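Long-range contact in CDA peptide synthetase I (Streptomyces coelicolor, PDB 5DU9), which forms the condensation domain of a multidomain peptide synthetase, with the two-lobed fold of the CoA-dependent acyltransferase superfamily: residues 251-259 and 399-407. The protein carries 1 engineered substitution. Residues are numbered along the deposited sequence; the frame is centred on the assembly and turned at random.
Sequences ERTEVLGRA and GTPESGLRV
The Pro401 ring meets helix 250-263 through its CB and CG atoms. CB lies 3.5 Å from Gly257 N and equally 3.5 Å from Thr253 O, so it sits against helix backbone where Gly257 has no side chain to intervene. CG continues the contact to the stem of Leu256, 4.1 Å from its CB. Trp267, on the following helix, also touches this proline.

The carbonyl of Pro401 accepts the one direct hydrogen bond between the segments: Thr253 OG1 donates to Pro401 O at 2.6 Å, from a position tilted 31° out of the carbonyl plane. The first torsion of Thr253 (chi1 64°) sets OG1 between its own backbone N and carbonyl carbon, which aims the hydroxyl at the turn and leaves CG2 for Leu405. That methyl packs 3.7 Å from Leu405 CD1 as the two side chains cross at a slant. The same Leu405 CD1 lies 3.6 Å from Leu256 CD1, a methyl-to-methyl contact; Leu432 of helix 418-437 also touches Leu256, and Trp267 touches Leu405.

In the fold, this is a helix crossing a strand at 102°, seen between 251-259 and 404-407. The helix follows strand 242-248, which pairs antiparallel with 404-411 in a four-stranded sheet; Leu405 bonds to Leu248 through the backbone. Strands 393-398 and 404-411 are antiparallel neighbours, and the turn joining them holds a classic beta bulge: Thr400 lies across from Ser403 and Gly404, and Thr400 and Gly404 exchange backbone N-H to O bonds in both directions. There Thr400 OG1 and Ser403 OG share a hydrogen bond.

At the more solvent-accessible margin, the chain of Glu254, extended beyond CG, carries its carboxylate to a water that donates to Glu254 OE2 at 2.6 Å and to Glu402 O at 2.7 Å, a second polar link between helix and turn.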
loop_
_atom_site.group_PDB
_atom_site.type_symbol
_atom_site.label_atom_id
_atom_site.label_comp_id
_atom_site.label_asym_id
_atom_site.label_seq_id
_atom_site.Cartn_x
_atom_site.Cartn_y
_atom_site.Cartn_z
ATOM N N GLU A 251 22.854 7.927 3.386
ATOM C CA GLU A 251 23.523 8.806 4.342
ATOM C C GLU A 251 22.536 9.352 5.376
ATOM O O GLU A 251 22.914 9.630 6.517
ATOM C CB GLU A 251 24.220 9.960 3.612
ATOM C CG GLU A 251 24.982 10.924 4.522
ATOM C CD GLU A 251 26.160 10.272 5.229
ATOM O OE1 GLU A 251 26.631 9.214 4.764
ATOM O OE2 GLU A 251 26.617 10.823 6.253
ATOM N N ARG A 252 21.273 9.496 4.977
ATOM C CA ARG A 252 20.237 10.007 5.871
ATOM C C ARG A 252 19.470 8.888 6.585
ATOM O O ARG A 252 19.001 9.087 7.703
ATOM C CB ARG A 252 19.248 10.891 5.103
ATOM C CG ARG A 252 19.835 12.218 4.607
ATOM C CD ARG A 252 18.748 13.204 4.186
ATOM N NE ARG A 252 18.002 13.735 5.326
ATOM C CZ ARG A 252 16.940 14.530 5.227
ATOM N NH1 ARG A 252 16.484 14.897 4.036
ATOM N NH2 ARG A 252 16.330 14.963 6.322
ATOM N N THR A 253 19.357 7.718 5.952
ATOM C CA THR A 253 18.462 6.663 6.441
ATOM C C THR A 253 19.158 5.560 7.246
ATOM O O THR A 253 18.504 4.836 7.995
ATOM C CB THR A 253 17.697 5.990 5.271
ATOM O OG1 THR A 253 18.611 5.321 4.396
ATOM C CG2 THR A 253 16.916 7.025 4.475
ATOM N N GLU A 254 20.471 5.428 7.095
ATOM C CA GLU A 254 21.211 4.396 7.823
ATOM C C GLU A 254 20.999 4.479 9.332
ATOM O O GLU A 254 21.019 3.459 10.022
ATOM C CB GLU A 254 22.707 4.495 7.508
ATOM C CG GLU A 254 23.097 3.845 6.189
ATOM C CD GLU A 254 24.506 4.201 5.741
ATOM O OE1 GLU A 254 25.200 4.960 6.456
ATOM O OE2 GLU A 254 24.920 3.716 4.666
ATOM N N VAL A 255 20.792 5.691 9.843
ATOM C CA VAL A 255 20.607 5.884 11.278
ATOM C C VAL A 255 19.394 5.105 11.802
ATOM O O VAL A 255 19.379 4.687 12.958
ATOM C CB VAL A 255 20.463 7.386 11.625
ATOM C CG1 VAL A 255 19.186 7.964 11.033
ATOM C CG2 VAL A 255 20.515 7.603 13.133
ATOM N N LEU A 256 18.392 4.894 10.951
ATOM C CA LEU A 256 17.220 4.115 11.338
ATOM C C LEU A 256 17.604 2.666 11.614
ATOM O O LEU A 256 17.079 2.035 12.532
ATOM C CB LEU A 256 16.148 4.171 10.250
ATOM C CG LEU A 256 15.483 5.526 10.020
ATOM C CD1 LEU A 256 14.589 5.459 8.795
ATOM C CD2 LEU A 256 14.683 5.952 11.241
ATOM N N GLY A 257 18.526 2.147 10.810
ATOM C CA GLY A 257 19.048 0.808 11.012
ATOM C C GLY A 257 19.838 0.695 12.302
ATOM O O GLY A 257 19.765 -0.319 12.989
ATOM N N ARG A 258 20.595 1.736 12.634
ATOM C CA ARG A 258 21.377 1.735 13.862
ATOM C C ARG A 258 20.459 1.802 15.078
ATOM O O ARG A 258 20.727 1.164 16.101
ATOM C CB ARG A 258 22.376 2.894 13.867
ATOM C CG ARG A 258 23.488 2.728 12.842
ATOM C CD ARG A 258 24.659 3.664 13.107
ATOM N NE ARG A 258 24.298 5.076 12.986
ATOM C CZ ARG A 258 24.306 5.765 11.847
ATOM N NH1 ARG A 258 24.631 5.176 10.701
ATOM N NH2 ARG A 258 23.974 7.049 11.850
ATOM N N ALA A 259 19.367 2.556 14.969
ATOM C CA ALA A 259 18.403 2.618 16.065
ATOM C C ALA A 259 17.725 1.266 16.244
ATOM O O ALA A 259 17.466 0.837 17.360
ATOM C CB ALA A 259 17.366 3.702 15.810
ATOM N N GLY A 399 11.741 1.155 0.461
ATOM C CA GLY A 399 13.180 1.075 0.597
ATOM C C GLY A 399 13.562 0.495 1.944
ATOM O O GLY A 399 12.725 -0.079 2.641
ATOM N N THR A 400 14.832 0.650 2.302
ATOM C CA THR A 400 15.358 0.164 3.572
ATOM C C THR A 400 16.348 1.183 4.126
ATOM O O THR A 400 16.813 2.056 3.395
ATOM C CB THR A 400 16.076 -1.189 3.424
ATOM O OG1 THR A 400 17.218 -1.031 2.577
ATOM C CG2 THR A 400 15.149 -2.242 2.837
ATOM N N PRO A 401 16.684 1.074 5.420
ATOM C CA PRO A 401 17.687 1.995 5.963
ATOM C C PRO A 401 19.009 1.949 5.189
ATOM O O PRO A 401 19.638 2.989 4.987
ATOM C CB PRO A 401 17.863 1.497 7.398
ATOM C CG PRO A 401 16.498 0.949 7.753
ATOM C CD PRO A 401 16.027 0.286 6.478
ATOM N N GLU A 402 19.398 0.761 4.733
ATOM C CA GLU A 402 20.682 0.580 4.063
ATOM C C GLU A 402 20.674 1.058 2.612
ATOM O O GLU A 402 21.695 1.525 2.113
ATOM C CB GLU A 402 21.097 -0.893 4.106
ATOM C CG GLU A 402 21.343 -1.436 5.512
ATOM C CD GLU A 402 20.061 -1.714 6.292
ATOM O OE1 GLU A 402 18.973 -1.810 5.680
ATOM O OE2 GLU A 402 20.146 -1.837 7.530
ATOM N N SER A 403 19.531 0.939 1.935
ATOM C CA SER A 403 19.452 1.249 0.506
ATOM C C SER A 403 18.885 2.641 0.238
ATOM O O SER A 403 18.945 3.135 -0.893
ATOM C CB SER A 403 18.600 0.202 -0.218
ATOM O OG SER A 403 17.231 0.290 0.151
ATOM N N GLY A 404 18.344 3.271 1.277
ATOM C CA GLY A 404 17.707 4.568 1.138
ATOM C C GLY A 404 16.203 4.415 1.060
ATOM O O GLY A 404 15.697 3.317 0.818
ATOM N N LEU A 405 15.491 5.521 1.252
ATOM C CA LEU A 405 14.037 5.497 1.347
ATOM C C LEU A 405 13.384 6.509 0.425
ATOM O O LEU A 405 13.948 7.559 0.131
ATOM C CB LEU A 405 13.592 5.782 2.783
ATOM C CG LEU A 405 13.967 4.744 3.836
ATOM C CD1 LEU A 405 13.783 5.314 5.239
ATOM C CD2 LEU A 405 13.137 3.484 3.666
ATOM N N ARG A 406 12.183 6.173 -0.025
ATOM C CA ARG A 406 11.275 7.161 -0.576
ATOM C C ARG A 406 10.137 7.308 0.415
ATOM O O ARG A 406 9.492 6.324 0.772
ATOM C CB ARG A 406 10.758 6.749 -1.955
ATOM C CG ARG A 406 10.197 7.908 -2.765
ATOM C CD ARG A 406 11.127 8.294 -3.907
ATOM N NE ARG A 406 10.942 9.682 -4.327
ATOM C CZ ARG A 406 11.901 10.452 -4.835
ATOM N NH1 ARG A 406 13.133 9.983 -4.990
ATOM N NH2 ARG A 406 11.631 11.703 -5.185
ATOM N N VAL A 407 9.920 8.535 0.877
ATOM C CA VAL A 407 8.855 8.828 1.825
ATOM C C VAL A 407 7.765 9.604 1.106
ATOM O O VAL A 407 8.002 10.709 0.621
ATOM C CB VAL A 407 9.367 9.648 3.024
ATOM C CG1 VAL A 407 8.237 9.937 4.008
ATOM C CG2 VAL A 407 10.516 8.921 3.714
HETATM O O HOH W 1 24.202 1.970 2.895
#